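Local coordinates for protein acidocalcisomal pyrophosphatase (Trypanosoma cruzi, PDB 5CUV) that probably hydrolyses inorganic diphosphate with magnesium as cofactor, as a four-subunit member of the soluble pyrophosphatase family, at residues 332-335 and 340-343; 81-86 and 101-106. All blocks are in the same frame, centred on the assembly; numbering follows the deposited sequence.

Contact 1. Residues 332-335 and 340-343; sequences ICIS and ICRF
The end of strand 326-335, part of the curled beta sheet of the pyrophosphatase domain, meets the short 3-10 turn that follows it. Ile334 of the strand packs on Ile340 and Cys341 of the turn. The contact is apolar, and no hydrogen bond crosses it. Ile334 points at the turn and carries most of the strand's share. Its chain is fully extended, with CG1 anti to the backbone N (chi1 -175°) and chi2 -179°, and this pushes CD1 out to the turn. There CD1 lies 4.0 Å from Cys341 N and 4.2 Å from Ile340 CG1. The other branch, CG2, touches Cys341 SG at 4.0 Å. The two branches thus meet different parts of Cys341: one its backbone, the other its sulfur. Cys341 CB points back toward the strand. It lies 3.6 Å from Ser335 O, and SG is 3.9 Å from the same oxygen. Both are plain contacts. Ser335 OG is hydrogen-bonded to Asn337 N. The turn is closed by Phe343 N, which donates to Ile340 O at 2.8 Å, the i to i+3 bond of a 3-10 turn. Within it, Arg342 CG sits 3.7 Å above the centre of the Phe343 ring. Beyond the turn, Cys341 O accepts a bond from Lys314 NZ, and Cys341 touches His336. Lys314 and His336 both line the D-malate pocket, so the contact flanks that site. Phe343 stacks on Phe343 of the second subunit, and Ile340 packs on Met302 of the third. This is a strand end and its connecting loop, placed between the central barrel of a soluble family I pyrophosphatase and its subunit interfaces.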
ATOM      1  N   ILE A 332     -16.133  -3.817 -15.550  1.00 15.41           N
ATOM      2  CA  ILE A 332     -15.608  -3.160 -14.360  1.00 15.87           C
ATOM      3  C   ILE A 332     -14.199  -3.701 -14.184  1.00 15.98           C
ATOM      4  O   ILE A 332     -14.018  -4.902 -14.067  1.00 17.84           O
ATOM      5  CB  ILE A 332     -16.410  -3.528 -13.093  1.00 15.47           C
ATOM      6  CG1 ILE A 332     -17.903  -3.342 -13.344  1.00 15.46           C
ATOM      7  CG2 ILE A 332     -15.937  -2.710 -11.951  1.00 12.95           C
ATOM      8  CD1 ILE A 332     -18.246  -1.919 -13.695  1.00 12.95           C
ATOM      9  N   CYS A 333     -13.218  -2.820 -14.152  1.00 16.42           N
ATOM     10  CA  CYS A 333     -11.851  -3.235 -14.030  1.00 18.22           C
ATOM     11  C   CYS A 333     -11.071  -2.244 -13.161  1.00 20.31           C
ATOM     12  O   CYS A 333     -11.606  -1.181 -12.797  1.00 20.42           O
ATOM     13  CB  CYS A 333     -11.215  -3.276 -15.415  1.00 17.43           C
ATOM     14  SG  CYS A 333     -11.078  -1.639 -16.201  1.00 20.89           S
ATOM     15  N   ILE A 334      -9.816  -2.595 -12.836  1.00 19.41           N
ATOM     16  CA  ILE A 334      -8.975  -1.727 -12.054  1.00 18.94           C
ATOM     17  C   ILE A 334      -7.553  -1.800 -12.573  1.00 20.06           C
ATOM     18  O   ILE A 334      -7.057  -2.857 -12.932  1.00 20.58           O
ATOM     19  CB  ILE A 334      -8.980  -2.084 -10.506  1.00 20.05           C
ATOM     20  CG1 ILE A 334      -8.143  -1.020  -9.755  1.00 18.07           C
ATOM     21  CG2 ILE A 334      -8.457  -3.554 -10.229  1.00 17.77           C
ATOM     22  CD1 ILE A 334      -8.038  -1.234  -8.333  1.00 18.37           C
ATOM     23  N   SER A 335      -6.894  -0.655 -12.639  1.00 19.18           N
ATOM     24  CA  SER A 335      -5.533  -0.613 -13.076  1.00 19.45           C
ATOM     25  C   SER A 335      -4.574  -1.467 -12.185  1.00 19.84           C
ATOM     26  O   SER A 335      -4.606  -1.362 -10.975  1.00 19.55           O
ATOM     27  CB  SER A 335      -5.125   0.830 -13.044  1.00 19.80           C
ATOM     28  OG  SER A 335      -3.738   0.953 -12.916  1.00 21.56           O
ATOM     29  N   ILE A 340      -4.486  -0.960  -4.387  1.00 24.91           N
ATOM     30  CA  ILE A 340      -5.276  -2.079  -3.876  1.00 25.27           C
ATOM     31  C   ILE A 340      -5.563  -3.217  -4.864  1.00 25.52           C
ATOM     32  O   ILE A 340      -6.152  -4.216  -4.517  1.00 25.47           O
ATOM     33  CB  ILE A 340      -6.651  -1.639  -3.243  1.00 24.56           C
ATOM     34  CG1 ILE A 340      -7.492  -0.880  -4.231  1.00 24.54           C
ATOM     35  CG2 ILE A 340      -6.438  -0.840  -2.016  1.00 24.39           C
ATOM     36  CD1 ILE A 340      -8.950  -1.050  -3.874  1.00 25.18           C
ATOM     37  N   CYS A 341      -5.186  -3.042  -6.110  1.00 27.35           N
ATOM     38  CA  CYS A 341      -5.400  -4.064  -7.109  1.00 29.98           C
ATOM     39  C   CYS A 341      -5.160  -5.478  -6.620  1.00 31.56           C
ATOM     40  O   CYS A 341      -6.009  -6.336  -6.776  1.00 30.79           O
ATOM     41  CB  CYS A 341      -4.485  -3.819  -8.300  1.00 30.40           C
ATOM     42  SG  CYS A 341      -4.771  -5.015  -9.559  1.00 33.10           S
ATOM     43  N   ARG A 342      -4.001  -5.703  -6.007  1.00 33.78           N
ATOM     44  CA  ARG A 342      -3.634  -7.027  -5.531  1.00 36.22           C
ATOM     45  C   ARG A 342      -4.536  -7.658  -4.471  1.00 36.45           C
ATOM     46  O   ARG A 342      -4.449  -8.856  -4.225  1.00 38.18           O
ATOM     47  CB  ARG A 342      -2.168  -7.011  -5.085  1.00 40.03           C
ATOM     48  CG  ARG A 342      -1.911  -7.089  -3.586  1.00 46.12           C
ATOM     49  CD  ARG A 342      -1.753  -8.538  -3.181  1.00 49.37           C
ATOM     50  NE  ARG A 342      -1.089  -8.698  -1.893  1.00 52.55           N
ATOM     51  CZ  ARG A 342       0.160  -8.312  -1.648  1.00 53.32           C
ATOM     52  NH1 ARG A 342       0.889  -7.732  -2.601  1.00 53.24           N
ATOM     53  NH2 ARG A 342       0.682  -8.529  -0.451  1.00 54.22           N
ATOM     54  N   PHE A 343      -5.412  -6.870  -3.857  1.00 35.90           N
ATOM     55  CA  PHE A 343      -6.366  -7.368  -2.878  1.00 34.78           C
ATOM     56  C   PHE A 343      -7.753  -7.490  -3.499  1.00 33.68           C
ATOM     57  O   PHE A 343      -8.619  -8.113  -2.933  1.00 33.53           O
ATOM     58  CB  PHE A 343      -6.427  -6.447  -1.688  1.00 37.46           C
ATOM     59  CG  PHE A 343      -5.099  -6.211  -1.066  1.00 40.66           C
ATOM     60  CD1 PHE A 343      -4.497  -7.195  -0.301  1.00 41.29           C
ATOM     61  CD2 PHE A 343      -4.419  -5.000  -1.280  1.00 41.73           C
ATOM     62  CE1 PHE A 343      -3.225  -6.988   0.252  1.00 43.65           C
ATOM     63  CE2 PHE A 343      -3.145  -4.780  -0.735  1.00 42.80           C
ATOM     64  CZ  PHE A 343      -2.545  -5.775   0.035  1.00 43.27           C
TER

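Contact 2. Residues 81-86 and 101-106; sequences ARMFSA and EHMCKY
Arg82 NH2 is held by a salt bridge to Glu60 OE2 and a hydrogen bond to Ile36 O. Arg82 precedes Met83, whose selenium meets the Tyr106 ring. Helices 73-87 and 97-106 flank a loop and the short strand 95-96 in a helix-loop-helix consistent with an EF-hand. The two segments run at 130° to each other, and their axes come within 11.1 Å. No hydrogen bond joins them. Met83 and Met103, both selenomethionines, account for most of the surface buried between the helices. Met103 is extended throughout (chi2 171°, chi3 174°) and reaches straight across to helix 73-87. Its CE arrives 3.6 Å from Met83 CG and 3.7 Å from Phe84 N. Its SE lies 4.1 Å from Phe84 CD1. This selenium approaches the Phe84 ring obliquely, and the two side chains cross at about a right angle. Phe84 itself starts away from helix 97-106, and its ring also meets Phe132. Met83 behaves differently. Its chain is bent at both chi2 and chi3, which puts SE beside Tyr106. Both selenium contacts are Met-aromatic. Tyr106 OH donates to Thr38 O, which ties the far end of its ring to the N-terminal loop. Phe87 meets the same ring steeply, while Pro179 of the fourth subunit packs on Met83. The Tyr106 ring is approached at its edge: Met83 SE lies in the ring plane, 3.7 Å from Tyr106 CE2 and 5.0 Å from the ring centroid.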
ATOM      1  N   ALA A  81      29.800 -43.480   4.599  1.00 48.76           N
ATOM      2  CA  ALA A  81      29.631 -44.920   4.823  1.00 47.56           C
ATOM      3  C   ALA A  81      28.140 -45.292   4.768  1.00 46.35           C
ATOM      4  O   ALA A  81      27.769 -46.320   4.205  1.00 46.59           O
ATOM      5  CB  ALA A  81      30.214 -45.307   6.185  1.00 47.27           C
ATOM      6  N   ARG A  82      27.284 -44.461   5.350  1.00 45.35           N
ATOM      7  CA  ARG A  82      25.845 -44.728   5.306  1.00 45.47           C
ATOM      8  C   ARG A  82      25.377 -44.557   3.885  1.00 45.73           C
ATOM      9  O   ARG A  82      24.426 -45.168   3.489  1.00 46.18           O
ATOM     10  CB  ARG A  82      25.023 -43.791   6.218  1.00 44.40           C
ATOM     11  CG  ARG A  82      25.471 -43.740   7.700  1.00 44.97           C
ATOM     12  CD  ARG A  82      24.344 -43.292   8.604  1.00 46.07           C
ATOM     13  NE  ARG A  82      23.810 -41.969   8.255  1.00 46.02           N
ATOM     14  CZ  ARG A  82      23.840 -40.927   9.080  1.00 46.28           C
ATOM     15  NH1 ARG A  82      24.366 -41.048  10.296  1.00 46.54           N
ATOM     16  NH2 ARG A  82      23.365 -39.753   8.704  1.00 46.24           N
HETATM   17  N   MSE A  83      26.046 -43.733   3.102  1.00 47.47           N
HETATM   18  CA  MSE A  83      25.622 -43.543   1.727  1.00 49.78           C
HETATM   19  C   MSE A  83      25.984 -44.773   0.946  1.00 48.84           C
HETATM   20  O   MSE A  83      25.235 -45.189   0.033  1.00 47.72           O
HETATM   21  CB  MSE A  83      26.303 -42.314   1.124  1.00 55.70           C
HETATM   22  CG  MSE A  83      25.856 -42.005  -0.296  1.00 62.10           C
HETATM   23 SE   MSE A  83      24.018 -41.476  -0.452  1.00 76.99          SE
HETATM   24  CE  MSE A  83      24.188 -39.667   0.253  1.00 70.46           C
ATOM     25  N   PHE A  84      27.130 -45.355   1.325  1.00 47.64           N
ATOM     26  CA  PHE A  84      27.680 -46.551   0.681  1.00 46.22           C
ATOM     27  C   PHE A  84      26.801 -47.740   0.849  1.00 45.64           C
ATOM     28  O   PHE A  84      26.599 -48.510  -0.080  1.00 44.56           O
ATOM     29  CB  PHE A  84      29.009 -46.924   1.268  1.00 47.30           C
ATOM     30  CG  PHE A  84      29.693 -48.021   0.532  1.00 47.37           C
ATOM     31  CD1 PHE A  84      30.474 -47.735  -0.584  1.00 46.70           C
ATOM     32  CD2 PHE A  84      29.570 -49.342   0.959  1.00 48.03           C
ATOM     33  CE1 PHE A  84      31.130 -48.749  -1.265  1.00 46.98           C
ATOM     34  CE2 PHE A  84      30.217 -50.369   0.285  1.00 48.24           C
ATOM     35  CZ  PHE A  84      31.004 -50.065  -0.834  1.00 48.03           C
ATOM     36  N   SER A  85      26.296 -47.893   2.063  1.00 45.77           N
ATOM     37  CA  SER A  85      25.430 -49.020   2.382  1.00 45.72           C
ATOM     38  C   SER A  85      24.090 -48.828   1.674  1.00 45.45           C
ATOM     39  O   SER A  85      23.458 -49.785   1.233  1.00 44.37           O
ATOM     40  CB  SER A  85      25.272 -49.119   3.896  1.00 45.65           C
ATOM     41  OG  SER A  85      24.435 -50.190   4.268  1.00 47.54           O
ATOM     42  N   ALA A  86      23.666 -47.582   1.530  1.00 45.92           N
ATOM     43  CA  ALA A  86      22.407 -47.340   0.847  1.00 47.13           C
ATOM     44  C   ALA A  86      22.516 -47.967  -0.535  1.00 47.70           C
ATOM     45  O   ALA A  86      21.669 -48.764  -0.925  1.00 48.11           O
ATOM     46  CB  ALA A  86      22.119 -45.832   0.716  1.00 46.40           C
ATOM     47  N   GLU A 101      30.531 -45.808  -9.490  1.00 47.95           N
ATOM     48  CA  GLU A 101      30.554 -44.728 -10.473  1.00 49.45           C
ATOM     49  C   GLU A 101      29.230 -43.941 -10.483  1.00 50.21           C
ATOM     50  O   GLU A 101      29.230 -42.740 -10.761  1.00 49.93           O
ATOM     51  CB  GLU A 101      30.846 -45.290 -11.863  1.00 49.84           C
ATOM     52  CG  GLU A 101      30.774 -44.292 -13.024  1.00 51.11           C
ATOM     53  CD  GLU A 101      30.843 -44.981 -14.418  1.00 52.96           C
ATOM     54  OE1 GLU A 101      31.829 -45.739 -14.675  1.00 51.84           O
ATOM     55  OE2 GLU A 101      29.909 -44.754 -15.251  1.00 53.58           O
ATOM     56  N   HIS A 102      28.100 -44.602 -10.215  1.00 50.61           N
ATOM     57  CA  HIS A 102      26.826 -43.879 -10.166  1.00 51.89           C
ATOM     58  C   HIS A 102      26.865 -43.072  -8.877  1.00 51.15           C
ATOM     59  O   HIS A 102      26.572 -41.869  -8.872  1.00 50.11           O
ATOM     60  CB  HIS A 102      25.626 -44.819 -10.091  1.00 55.51           C
ATOM     61  CG  HIS A 102      24.893 -44.997 -11.388  1.00 59.22           C
ATOM     62  ND1 HIS A 102      25.442 -45.652 -12.477  1.00 60.67           N
ATOM     63  CD2 HIS A 102      23.608 -44.717 -11.727  1.00 60.48           C
ATOM     64  CE1 HIS A 102      24.526 -45.779 -13.423  1.00 61.49           C
ATOM     65  NE2 HIS A 102      23.404 -45.223 -12.994  1.00 62.07           N
HETATM   66  N   MSE A 103      27.222 -43.760  -7.785  1.00 50.31           N
HETATM   67  CA  MSE A 103      27.348 -43.118  -6.479  1.00 49.69           C
HETATM   68  C   MSE A 103      28.187 -41.866  -6.617  1.00 47.28           C
HETATM   69  O   MSE A 103      27.799 -40.835  -6.112  1.00 46.53           O
HETATM   70  CB  MSE A 103      27.978 -44.081  -5.476  1.00 53.49           C
HETATM   71  CG  MSE A 103      28.139 -43.494  -4.083  1.00 57.54           C
HETATM   72 SE   MSE A 103      28.672 -44.758  -2.743  1.00 67.48          SE
HETATM   73  CE  MSE A 103      28.924 -43.510  -1.267  1.00 64.99           C
ATOM     74  N   CYS A 104      29.313 -41.933  -7.316  1.00 44.38           N
ATOM     75  CA  CYS A 104      30.117 -40.732  -7.450  1.00 43.52           C
ATOM     76  C   CYS A 104      29.403 -39.600  -8.151  1.00 44.12           C
ATOM     77  O   CYS A 104      29.516 -38.441  -7.740  1.00 44.19           O
ATOM     78  CB  CYS A 104      31.397 -41.034  -8.208  1.00 42.72           C
ATOM     79  SG  CYS A 104      32.705 -41.698  -7.184  1.00 41.69           S
ATOM     80  N   LYS A 105      28.668 -39.936  -9.215  1.00 44.37           N
ATOM     81  CA  LYS A 105      27.948 -38.938  -9.978  1.00 43.85           C
ATOM     82  C   LYS A 105      26.791 -38.488  -9.134  1.00 44.24           C
ATOM     83  O   LYS A 105      26.238 -37.397  -9.301  1.00 45.11           O
ATOM     84  CB  LYS A 105      27.487 -39.499 -11.328  1.00 44.78           C
ATOM     85  CG  LYS A 105      28.663 -39.639 -12.340  1.00 47.52           C
ATOM     86  CD  LYS A 105      28.220 -40.003 -13.778  1.00 49.09           C
ATOM     87  CE  LYS A 105      29.407 -40.558 -14.632  1.00 49.95           C
ATOM     88  NZ  LYS A 105      29.013 -41.051 -16.006  1.00 49.50           N
ATOM     89  N   TYR A 106      26.421 -39.311  -8.182  1.00 43.22           N
ATOM     90  CA  TYR A 106      25.333 -38.898  -7.355  1.00 42.87           C
ATOM     91  C   TYR A 106      25.855 -37.893  -6.343  1.00 44.28           C
ATOM     92  O   TYR A 106      25.148 -36.968  -6.017  1.00 44.53           O
ATOM     93  CB  TYR A 106      24.747 -40.099  -6.658  1.00 40.70           C
ATOM     94  CG  TYR A 106      23.589 -39.814  -5.755  1.00 38.46           C
ATOM     95  CD1 TYR A 106      22.392 -39.278  -6.249  1.00 37.11           C
ATOM     96  CD2 TYR A 106      23.645 -40.197  -4.419  1.00 37.25           C
ATOM     97  CE1 TYR A 106      21.265 -39.153  -5.417  1.00 37.21           C
ATOM     98  CE2 TYR A 106      22.551 -40.074  -3.575  1.00 37.17           C
ATOM     99  CZ  TYR A 106      21.361 -39.559  -4.072  1.00 37.71           C
ATOM    100  OH  TYR A 106      20.307 -39.479  -3.205  1.00 36.65           O
TER

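Both contacts are largely buried, and neither has a hydrogen bond between its segments. They belong to separate parts of the chain, with centres 54 Å apart and nearest atoms about 37 Å apart. They share no helix or strand. Contact 1 joins a strand end to the turn close behind it, in the pyrophosphatase domain beside the D-malate pocket. Aliphatic branches and a cysteine sulfur do the packing there. Contact 2 joins two helices of the EF-hand-like N-terminal region, away from the annotated sites, and packs two selenomethionines on each other and against aromatic rings. All three other subunits come near contact 1, and one of them, the fourth, packs on contact 2.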